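Local coordinates for protein histone-lysine N-methyltransferase SETMAR (PDB 3BO5) that transfers methyl groups from S-adenosyl-L-methionine to histone H3 through its SET domain and, as a transposase fusion, takes part in DNA double-strand break repair, at residues 154-168 with 194-207. The protein carries 2 engineered substitutions. Residues are numbered along the deposited sequence; the frame is centred on the assembly and turned at random.
With SAH (S-adenosyl-L-homocysteine), chain F.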
ATOM      1  N   GLU A 154      -1.015  -4.213   0.291  1.00 12.68           N
ATOM      2  CA  GLU A 154      -1.387  -2.943  -0.404  1.00 11.91           C
ATOM      3  C   GLU A 154      -1.940  -1.930   0.556  1.00 10.81           C
ATOM      4  O   GLU A 154      -2.321  -2.207   1.668  1.00 11.99           O
ATOM      5  CB  GLU A 154      -2.512  -3.179  -1.444  1.00 12.29           C
ATOM      6  CG  GLU A 154      -2.072  -3.979  -2.577  1.00 16.09           C
ATOM      7  CD  GLU A 154      -3.222  -4.179  -3.581  1.00 15.36           C
ATOM      8  OE1 GLU A 154      -3.318  -5.298  -4.094  1.00 17.05           O
ATOM      9  OE2 GLU A 154      -4.038  -3.218  -3.842  1.00 15.75           O
ATOM     10  N   TYR A 155      -1.953  -0.684   0.048  1.00 10.64           N
ATOM     11  CA  TYR A 155      -2.812   0.338   0.642  1.00 11.28           C
ATOM     12  C   TYR A 155      -3.925   0.508  -0.388  1.00 11.04           C
ATOM     13  O   TYR A 155      -3.759   1.112  -1.445  1.00 11.45           O
ATOM     14  CB  TYR A 155      -1.961   1.610   0.774  1.00 10.02           C
ATOM     15  CG  TYR A 155      -2.564   2.651   1.717  1.00 10.79           C
ATOM     16  CD1 TYR A 155      -2.446   2.555   3.115  1.00 11.17           C
ATOM     17  CD2 TYR A 155      -3.282   3.731   1.166  1.00  9.49           C
ATOM     18  CE1 TYR A 155      -3.005   3.463   3.981  1.00 10.30           C
ATOM     19  CE2 TYR A 155      -3.869   4.697   2.040  1.00 11.93           C
ATOM     20  CZ  TYR A 155      -3.729   4.559   3.420  1.00 10.39           C
ATOM     21  OH  TYR A 155      -4.275   5.459   4.275  1.00 12.11           O
ATOM     22  N   ALA A 156      -5.092  -0.072  -0.016  1.00 10.17           N
ATOM     23  CA  ALA A 156      -6.228  -0.198  -0.991  1.00 11.12           C
ATOM     24  C   ALA A 156      -7.517   0.409  -0.407  1.00 11.78           C
ATOM     25  O   ALA A 156      -7.761   0.306   0.743  1.00 11.72           O
ATOM     26  CB  ALA A 156      -6.486  -1.713  -1.332  1.00 12.26           C
ATOM     27  N   GLY A 157      -8.302   1.070  -1.255  1.00 10.94           N
ATOM     28  CA  GLY A 157      -9.574   1.628  -0.783  1.00 12.18           C
ATOM     29  C   GLY A 157     -10.258   2.284  -1.929  1.00 12.69           C
ATOM     30  O   GLY A 157     -10.159   1.820  -3.049  1.00 13.18           O
ATOM     31  N   GLU A 158     -11.129   3.254  -1.626  1.00 11.91           N
ATOM     32  CA  GLU A 158     -11.815   3.901  -2.739  1.00 11.89           C
ATOM     33  C   GLU A 158     -10.841   4.730  -3.542  1.00 13.09           C
ATOM     34  O   GLU A 158     -10.032   5.490  -2.964  1.00 13.94           O
ATOM     35  CB  GLU A 158     -12.834   4.905  -2.181  1.00 13.01           C
ATOM     36  CG  GLU A 158     -13.996   4.271  -1.471  1.00 12.29           C
ATOM     37  CD  GLU A 158     -14.954   5.308  -0.968  1.00 16.46           C
ATOM     38  OE1 GLU A 158     -14.842   5.710   0.183  1.00 13.07           O
ATOM     39  OE2 GLU A 158     -15.753   5.754  -1.809  1.00 21.43           O
ATOM     40  N   VAL A 159     -10.966   4.625  -4.848  1.00 12.16           N
ATOM     41  CA  VAL A 159     -10.157   5.451  -5.770  1.00 12.45           C
ATOM     42  C   VAL A 159     -11.000   6.672  -6.092  1.00 14.84           C
ATOM     43  O   VAL A 159     -12.147   6.533  -6.536  1.00 14.76           O
ATOM     44  CB  VAL A 159      -9.845   4.668  -7.038  1.00 13.35           C
ATOM     45  CG1 VAL A 159      -9.101   5.503  -8.056  1.00 14.43           C
ATOM     46  CG2 VAL A 159      -8.936   3.462  -6.613  1.00 14.25           C
ATOM     47  N   LEU A 160     -10.479   7.856  -5.800  1.00 13.01           N
ATOM     48  CA  LEU A 160     -11.310   9.083  -5.786  1.00 14.12           C
ATOM     49  C   LEU A 160     -10.783  10.022  -6.838  1.00 13.60           C
ATOM     50  O   LEU A 160      -9.626  10.035  -7.239  1.00 13.89           O
ATOM     51  CB  LEU A 160     -11.143   9.805  -4.462  1.00 13.94           C
ATOM     52  CG  LEU A 160     -11.571   9.086  -3.213  1.00 12.64           C
ATOM     53  CD1 LEU A 160     -11.411   9.968  -1.949  1.00 17.01           C
ATOM     54  CD2 LEU A 160     -12.989   8.596  -3.352  1.00 17.29           C
ATOM     55  N   GLY A 161     -11.671  10.903  -7.282  1.00 13.02           N
ATOM     56  CA  GLY A 161     -11.174  12.035  -8.020  1.00 14.54           C
ATOM     57  C   GLY A 161     -10.723  13.194  -7.129  1.00 13.06           C
ATOM     58  O   GLY A 161     -11.057  13.281  -5.930  1.00 13.08           O
ATOM     59  N   PHE A 162     -10.006  14.130  -7.777  1.00 13.77           N
ATOM     60  CA  PHE A 162      -9.399  15.231  -7.071  1.00 15.04           C
ATOM     61  C   PHE A 162     -10.431  16.070  -6.271  1.00 14.37           C
ATOM     62  O   PHE A 162     -10.202  16.411  -5.118  1.00 14.35           O
ATOM     63  CB  PHE A 162      -8.650  16.097  -8.094  1.00 16.52           C
ATOM     64  CG  PHE A 162      -7.819  17.181  -7.505  1.00 16.28           C
ATOM     65  CD1 PHE A 162      -6.457  17.175  -7.744  1.00 17.62           C
ATOM     66  CD2 PHE A 162      -8.376  18.284  -6.855  1.00 21.34           C
ATOM     67  CE1 PHE A 162      -5.665  18.221  -7.224  1.00 18.36           C
ATOM     68  CE2 PHE A 162      -7.576  19.310  -6.327  1.00 20.05           C
ATOM     69  CZ  PHE A 162      -6.247  19.277  -6.495  1.00 20.03           C
ATOM     70  N   SER A 163     -11.564  16.392  -6.921  1.00 15.51           N
ATOM     71  CA  SER A 163     -12.563  17.235  -6.244  1.00 15.50           C
ATOM     72  C   SER A 163     -13.203  16.533  -5.087  1.00 14.75           C
ATOM     73  O   SER A 163     -13.464  17.176  -4.047  1.00 18.12           O
ATOM     74  CB  SER A 163     -13.591  17.810  -7.200  1.00 16.61           C
ATOM     75  OG  SER A 163     -12.897  18.476  -8.203  1.00 19.60           O
ATOM     76  N   GLU A 164     -13.431  15.205  -5.254  1.00 15.65           N
ATOM     77  CA  GLU A 164     -13.944  14.424  -4.124  1.00 16.59           C
ATOM     78  C   GLU A 164     -12.957  14.408  -2.953  1.00 16.11           C
ATOM     79  O   GLU A 164     -13.343  14.450  -1.813  1.00 15.96           O
ATOM     80  CB  GLU A 164     -14.292  13.024  -4.570  1.00 16.39           C
ATOM     81  CG  GLU A 164     -14.702  12.154  -3.409  1.00 18.61           C
ATOM     82  CD  GLU A 164     -16.105  12.475  -2.894  1.00 21.55           C
ATOM     83  OE1 GLU A 164     -16.851  13.306  -3.527  1.00 19.93           O
ATOM     84  OE2 GLU A 164     -16.440  11.931  -1.825  1.00 18.71           O
ATOM     85  N   VAL A 165     -11.676  14.309  -3.292  1.00 13.66           N
ATOM     86  CA  VAL A 165     -10.614  14.430  -2.268  1.00 14.29           C
ATOM     87  C   VAL A 165     -10.704  15.739  -1.501  1.00 15.62           C
ATOM     88  O   VAL A 165     -10.757  15.773  -0.275  1.00 14.85           O
ATOM     89  CB  VAL A 165      -9.225  14.230  -2.839  1.00 13.97           C
ATOM     90  CG1 VAL A 165      -8.146  14.652  -1.765  1.00 16.02           C
ATOM     91  CG2 VAL A 165      -9.119  12.726  -3.171  1.00 16.14           C
ATOM     92  N   GLN A 166     -10.787  16.824  -2.269  1.00 15.90           N
ATOM     93  CA  GLN A 166     -10.965  18.125  -1.641  1.00 17.32           C
ATOM     94  C   GLN A 166     -12.182  18.180  -0.746  1.00 16.77           C
ATOM     95  O   GLN A 166     -12.136  18.745   0.343  1.00 19.00           O
ATOM     96  CB  GLN A 166     -11.150  19.197  -2.693  1.00 17.47           C
ATOM     97  CG  GLN A 166      -9.920  19.426  -3.460  1.00 20.23           C
ATOM     98  CD  GLN A 166      -8.845  20.058  -2.585  1.00 27.58           C
ATOM     99  OE1 GLN A 166      -7.795  19.469  -2.387  1.00 33.89           O
ATOM    100  NE2 GLN A 166      -9.133  21.252  -2.029  1.00 29.52           N
ATOM    101  N   ARG A 167     -13.287  17.641  -1.218  1.00 16.59           N
ATOM    102  CA  ARG A 167     -14.511  17.620  -0.466  1.00 19.84           C
ATOM    103  C   ARG A 167     -14.345  16.884   0.858  1.00 20.02           C
ATOM    104  O   ARG A 167     -14.777  17.361   1.906  1.00 21.44           O
ATOM    105  CB  ARG A 167     -15.584  17.007  -1.362  1.00 20.88           C
ATOM    106  CG  ARG A 167     -17.005  17.461  -1.080  1.00 24.13           C
ATOM    107  CD  ARG A 167     -18.042  16.568  -1.767  1.00 25.94           C
ATOM    108  NE  ARG A 167     -17.876  15.154  -1.364  1.00 26.67           N
ATOM    109  CZ  ARG A 167     -18.322  14.652  -0.217  1.00 28.57           C
ATOM    110  NH1 ARG A 167     -19.056  15.389   0.637  1.00 32.24           N
ATOM    111  NH2 ARG A 167     -18.048  13.405   0.076  1.00 26.94           N
ATOM    112  N   ARG A 168     -13.712  15.708   0.830  1.00 17.19           N
ATOM    113  CA  ARG A 168     -13.547  14.933   2.050  1.00 19.56           C
ATOM    114  C   ARG A 168     -12.542  15.520   3.017  1.00 20.72           C
ATOM    115  O   ARG A 168     -12.736  15.493   4.240  1.00 21.15           O
ATOM    116  CB  ARG A 168     -13.091  13.506   1.675  1.00 16.74           C
ATOM    117  CG  ARG A 168     -14.110  12.770   0.864  1.00 19.43           C
ATOM    118  CD  ARG A 168     -13.719  11.311   0.653  1.00 18.39           C
ATOM    119  NE  ARG A 168     -14.759  10.570  -0.048  1.00 18.23           N
ATOM    120  CZ  ARG A 168     -14.859   9.240  -0.141  1.00 15.65           C
ATOM    121  NH1 ARG A 168     -13.954   8.435   0.420  1.00 17.20           N
ATOM    122  NH2 ARG A 168     -15.886   8.715  -0.833  1.00 20.03           N
ATOM    123  N   GLU A 194      -2.157  10.901 -11.816  1.00 21.69           N
ATOM    124  CA  GLU A 194      -2.452  11.108 -10.411  1.00 21.59           C
ATOM    125  C   GLU A 194      -3.476  10.085  -9.915  1.00 19.47           C
ATOM    126  O   GLU A 194      -4.426   9.766 -10.616  1.00 21.13           O
ATOM    127  CB  GLU A 194      -2.972  12.521 -10.293  1.00 22.41           C
ATOM    128  CG  GLU A 194      -3.346  12.997  -8.987  1.00 28.05           C
ATOM    129  CD  GLU A 194      -3.708  14.469  -9.117  1.00 37.48           C
ATOM    130  OE1 GLU A 194      -4.738  14.788  -9.791  1.00 37.83           O
ATOM    131  OE2 GLU A 194      -2.925  15.292  -8.579  1.00 36.45           O
ATOM    132  N   THR A 195      -3.296   9.542  -8.701  1.00 15.78           N
ATOM    133  CA  THR A 195      -4.207   8.537  -8.135  1.00 15.42           C
ATOM    134  C   THR A 195      -4.462   8.906  -6.675  1.00 13.97           C
ATOM    135  O   THR A 195      -3.514   9.171  -5.926  1.00 14.14           O
ATOM    136  CB  THR A 195      -3.556   7.117  -8.135  1.00 15.06           C
ATOM    137  OG1 THR A 195      -3.130   6.767  -9.459  1.00 15.23           O
ATOM    138  CG2 THR A 195      -4.563   6.048  -7.643  1.00 16.13           C
ATOM    139  N   PHE A 196      -5.714   8.986  -6.316  1.00 13.25           N
ATOM    140  CA  PHE A 196      -6.054   9.248  -4.907  1.00 14.21           C
ATOM    141  C   PHE A 196      -6.705   8.016  -4.389  1.00 13.69           C
ATOM    142  O   PHE A 196      -7.664   7.524  -4.951  1.00 13.30           O
ATOM    143  CB  PHE A 196      -7.009  10.459  -4.797  1.00 14.78           C
ATOM    144  CG  PHE A 196      -6.431  11.687  -5.348  1.00 15.50           C
ATOM    145  CD1 PHE A 196      -5.590  12.480  -4.588  1.00 17.83           C
ATOM    146  CD2 PHE A 196      -6.715  12.072  -6.671  1.00 16.45           C
ATOM    147  CE1 PHE A 196      -5.049  13.646  -5.142  1.00 18.32           C
ATOM    148  CE2 PHE A 196      -6.149  13.209  -7.229  1.00 20.16           C
ATOM    149  CZ  PHE A 196      -5.318  13.983  -6.463  1.00 18.43           C
ATOM    150  N   VAL A 197      -6.200   7.557  -3.233  1.00 11.58           N
ATOM    151  CA  VAL A 197      -6.783   6.343  -2.628  1.00 12.59           C
ATOM    152  C   VAL A 197      -7.218   6.629  -1.230  1.00 11.72           C
ATOM    153  O   VAL A 197      -6.469   7.229  -0.480  1.00 11.52           O
ATOM    154  CB  VAL A 197      -5.729   5.282  -2.580  1.00 12.42           C
ATOM    155  CG1 VAL A 197      -6.252   4.067  -1.893  1.00 11.82           C
ATOM    156  CG2 VAL A 197      -5.337   4.904  -4.063  1.00 14.54           C
ATOM    157  N   ASP A 198      -8.405   6.190  -0.874  1.00 10.80           N
ATOM    158  CA  ASP A 198      -8.949   6.573   0.429  1.00 11.02           C
ATOM    159  C   ASP A 198      -9.544   5.335   1.066  1.00 11.68           C
ATOM    160  O   ASP A 198     -10.686   4.934   0.690  1.00 12.10           O
ATOM    161  CB  ASP A 198     -10.087   7.638   0.279  1.00 11.29           C
ATOM    162  CG  ASP A 198     -10.594   8.078   1.613  1.00 14.65           C
ATOM    163  OD1 ASP A 198     -10.069   7.628   2.629  1.00 14.28           O
ATOM    164  OD2 ASP A 198     -11.558   8.876   1.660  1.00 15.57           O
ATOM    165  N   PRO A 199      -8.858   4.710   2.047  1.00 12.37           N
ATOM    166  CA  PRO A 199      -9.402   3.547   2.720  1.00 12.33           C
ATOM    167  C   PRO A 199     -10.153   3.900   4.005  1.00 12.73           C
ATOM    168  O   PRO A 199     -10.387   3.037   4.864  1.00 12.40           O
ATOM    169  CB  PRO A 199      -8.127   2.723   3.068  1.00 11.90           C
ATOM    170  CG  PRO A 199      -7.160   3.790   3.413  1.00 10.48           C
ATOM    171  CD  PRO A 199      -7.453   4.944   2.421  1.00 12.07           C
ATOM    172  N   THR A 200     -10.608   5.168   4.132  1.00 11.23           N
ATOM    173  CA  THR A 200     -11.251   5.612   5.376  1.00 12.41           C
ATOM    174  C   THR A 200     -12.505   4.818   5.675  1.00 13.03           C
ATOM    175  O   THR A 200     -12.703   4.353   6.799  1.00 13.20           O
ATOM    176  CB  THR A 200     -11.708   7.047   5.309  1.00 12.55           C
ATOM    177  OG1 THR A 200     -10.540   7.867   5.117  1.00 12.88           O
ATOM    178  CG2 THR A 200     -12.386   7.476   6.586  1.00 16.03           C
ATOM    179  N   TYR A 201     -13.375   4.692   4.669  1.00 11.95           N
ATOM    180  CA  TYR A 201     -14.674   3.959   4.870  1.00 12.84           C
ATOM    181  C   TYR A 201     -14.679   2.567   4.318  1.00 12.64           C
ATOM    182  O   TYR A 201     -15.301   1.659   4.892  1.00 14.08           O
ATOM    183  CB  TYR A 201     -15.783   4.747   4.135  1.00 14.02           C
ATOM    184  CG  TYR A 201     -15.797   6.202   4.577  1.00 12.57           C
ATOM    185  CD1 TYR A 201     -16.141   6.536   5.864  1.00 15.60           C
ATOM    186  CD2 TYR A 201     -15.396   7.213   3.679  1.00 15.84           C
ATOM    187  CE1 TYR A 201     -16.131   7.867   6.267  1.00 18.19           C
ATOM    188  CE2 TYR A 201     -15.404   8.534   4.062  1.00 15.94           C
ATOM    189  CZ  TYR A 201     -15.746   8.843   5.391  1.00 16.65           C
ATOM    190  OH  TYR A 201     -15.721  10.164   5.866  1.00 21.29           O
ATOM    191  N   ILE A 202     -14.023   2.410   3.149  1.00 11.95           N
ATOM    192  CA  ILE A 202     -13.935   1.103   2.481  1.00 12.30           C
ATOM    193  C   ILE A 202     -12.451   0.918   2.198  1.00 12.30           C
ATOM    194  O   ILE A 202     -11.857   1.729   1.477  1.00 12.19           O
ATOM    195  CB  ILE A 202     -14.701   1.169   1.151  1.00 14.74           C
ATOM    196  CG1 ILE A 202     -16.162   1.641   1.432  1.00 14.64           C
ATOM    197  CG2 ILE A 202     -14.649  -0.219   0.523  1.00 15.93           C
ATOM    198  CD1 ILE A 202     -16.902   1.851   0.206  1.00 16.02           C
ATOM    199  N   GLY A 203     -11.819  -0.080   2.826  1.00 14.08           N
ATOM    200  CA  GLY A 203     -10.350  -0.148   2.619  1.00 13.21           C
ATOM    201  C   GLY A 203      -9.834  -1.458   3.118  1.00 14.39           C
ATOM    202  O   GLY A 203     -10.581  -2.242   3.683  1.00 13.70           O
ATOM    203  N   ASN A 204      -8.552  -1.666   2.871  1.00 10.64           N
ATOM    204  CA  ASN A 204      -7.915  -2.911   3.270  1.00 12.16           C
ATOM    205  C   ASN A 204      -7.098  -2.669   4.538  1.00 11.45           C
ATOM    206  O   ASN A 204      -7.175  -1.637   5.163  1.00 12.71           O
ATOM    207  CB  ASN A 204      -7.089  -3.495   2.161  1.00 11.96           C
ATOM    208  CG  ASN A 204      -5.712  -2.879   2.115  1.00 11.96           C
ATOM    209  OD1 ASN A 204      -5.527  -1.668   2.455  1.00 13.39           O
ATOM    210  ND2 ASN A 204      -4.722  -3.679   1.665  1.00 12.16           N
ATOM    211  N   ILE A 205      -6.313  -3.677   4.944  1.00 11.99           N
ATOM    212  CA  ILE A 205      -5.618  -3.598   6.239  0.50 11.51           C
ATOM    213  C   ILE A 205      -4.522  -2.550   6.225  1.00 10.95           C
ATOM    214  O   ILE A 205      -4.054  -2.112   7.300  1.00 13.57           O
ATOM    215  CB  ILE A 205      -4.935  -4.946   6.716  0.50 11.89           C
ATOM    216  CG1 ILE A 205      -4.053  -5.518   5.593  0.50 11.35           C
ATOM    217  CG2 ILE A 205      -5.976  -5.920   7.338  0.50 12.00           C
ATOM    218  CD1 ILE A 205      -3.096  -6.577   6.130  0.50 12.76           C
ATOM    219  N   GLY A 206      -4.093  -2.120   5.020  1.00 11.09           N
ATOM    220  CA  GLY A 206      -3.067  -1.100   4.965  1.00 12.12           C
ATOM    221  C   GLY A 206      -3.455   0.210   5.626  1.00 12.07           C
ATOM    222  O   GLY A 206      -2.578   1.028   5.983  1.00 11.19           O
ATOM    223  N   ARG A 207      -4.761   0.439   5.767  1.00 11.55           N
ATOM    224  CA  ARG A 207      -5.246   1.666   6.424  1.00 11.42           C
ATOM    225  C   ARG A 207      -4.706   1.758   7.849  1.00 13.21           C
ATOM    226  O   ARG A 207      -4.668   2.849   8.413  1.00 13.26           O
ATOM    227  CB  ARG A 207      -6.789   1.762   6.439  1.00 10.93           C
ATOM    228  CG  ARG A 207      -7.379   0.713   7.400  1.00 11.68           C
ATOM    229  CD  ARG A 207      -8.804   0.492   7.120  1.00 12.71           C
ATOM    230  NE  ARG A 207      -9.625   1.695   7.316  1.00 10.71           N
ATOM    231  CZ  ARG A 207     -10.059   2.105   8.523  1.00 12.46           C
ATOM    232  NH1 ARG A 207      -9.662   1.451   9.639  1.00 13.27           N
ATOM    233  NH2 ARG A 207     -10.910   3.178   8.647  1.00 13.38           N
TER
HETATM  234  N   SAH F 305      -3.634   5.006  13.972  1.00 13.08           N
HETATM  235  CA  SAH F 305      -4.654   4.888  12.880  1.00 14.34           C
HETATM  236  CB  SAH F 305      -4.116   4.105  11.658  1.00 14.13           C
HETATM  237  CG  SAH F 305      -3.239   5.039  10.804  1.00 11.32           C
HETATM  238  SD  SAH F 305      -4.221   6.339  10.003  1.00 14.08           S
HETATM  239  C   SAH F 305      -5.925   4.237  13.469  1.00 12.98           C
HETATM  240  O   SAH F 305      -6.042   4.073  14.680  1.00 14.21           O
HETATM  241  OXT SAH F 305      -6.830   3.873  12.649  1.00 14.58           O
HETATM  242  C5' SAH F 305      -3.234   7.787  10.431  1.00 14.52           C
HETATM  243  C4' SAH F 305      -3.440   8.302  11.853  1.00 13.30           C
HETATM  244  O4' SAH F 305      -2.749   7.489  12.805  1.00 11.50           O
HETATM  245  C3' SAH F 305      -2.874   9.674  12.074  1.00 15.50           C
HETATM  246  O3' SAH F 305      -3.820  10.697  11.657  1.00 18.06           O
HETATM  247  C2' SAH F 305      -2.608   9.720  13.551  1.00 15.33           C
HETATM  248  O2' SAH F 305      -3.824   9.778  14.318  1.00 18.10           O
HETATM  249  C1' SAH F 305      -2.083   8.316  13.778  1.00 11.08           C
HETATM  250  N9  SAH F 305      -0.639   8.187  13.496  1.00 12.05           N
HETATM  251  C8  SAH F 305      -0.022   7.433  12.501  1.00 11.65           C
HETATM  252  N7  SAH F 305       1.285   7.522  12.655  1.00 15.52           N
HETATM  253  C5  SAH F 305       1.554   8.277  13.740  1.00 12.76           C
HETATM  254  C6  SAH F 305       2.781   8.698  14.295  1.00 11.71           C
HETATM  255  N6  SAH F 305       3.998   8.326  13.893  1.00 12.52           N
HETATM  256  N1  SAH F 305       2.659   9.541  15.396  1.00 12.36           N
HETATM  257  C2  SAH F 305       1.449   9.925  15.884  1.00 13.30           C
HETATM  258  N3  SAH F 305       0.226   9.519  15.389  1.00 12.97           N
HETATM  259  C4  SAH F 305       0.351   8.749  14.272  1.00 11.19           C
HETATM  260  O   HOH W   1     -13.128   4.841   1.908  1.00 14.69           O
HETATM  261  O   HOH W   2      -7.659   8.737  -8.511  1.00 16.98           O
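Glu-158 and Asp-198 form an antiparallel hydrogen-bonded pair that joins strands 151-160 and 193-199 of the SET domain, with Asp-198 N to Glu-158 O at 2.7 Å. Water 2 continues the pairing, donating to Leu-160 O and accepting from Phe-196 N. Beyond the corner at 200-202, the Asn-204 amide reads the backbone of the other strand: ND2 donates to Glu-154 O (2.8 Å) from above the carbonyl plane, while OD1 accepts from Ala-156 N (3.0 Å).

Charges gather on the face bearing Glu-158 and Asp-198. The guanidinium of Arg-168, reaching back from helix 162-169, grips Glu-158 end-on through NH1 and NH2, NE bonds to Glu-164, and NH1 also meets Asp-198 OD2 at 2.7 Å, from above the carboxylate plane. A lysine in its place would probably leave at least one of these three carboxylates without its mate.

Val-165 CG2 packs on Phe-196 CB at 3.5 Å, tying helix to sheet, and Pro-199 CG lies 3.5 Å from Tyr-155 CZ. The hydroxyl of Tyr-155 bonds to the backbone of Tyr-179, near the S-adenosyl-L-homocysteine pocket that Arg-207 helps line.

Asp-198 divides its carboxylate: while OD2 holds Arg-168, OD1 closes an Asx turn with Thr-200 N.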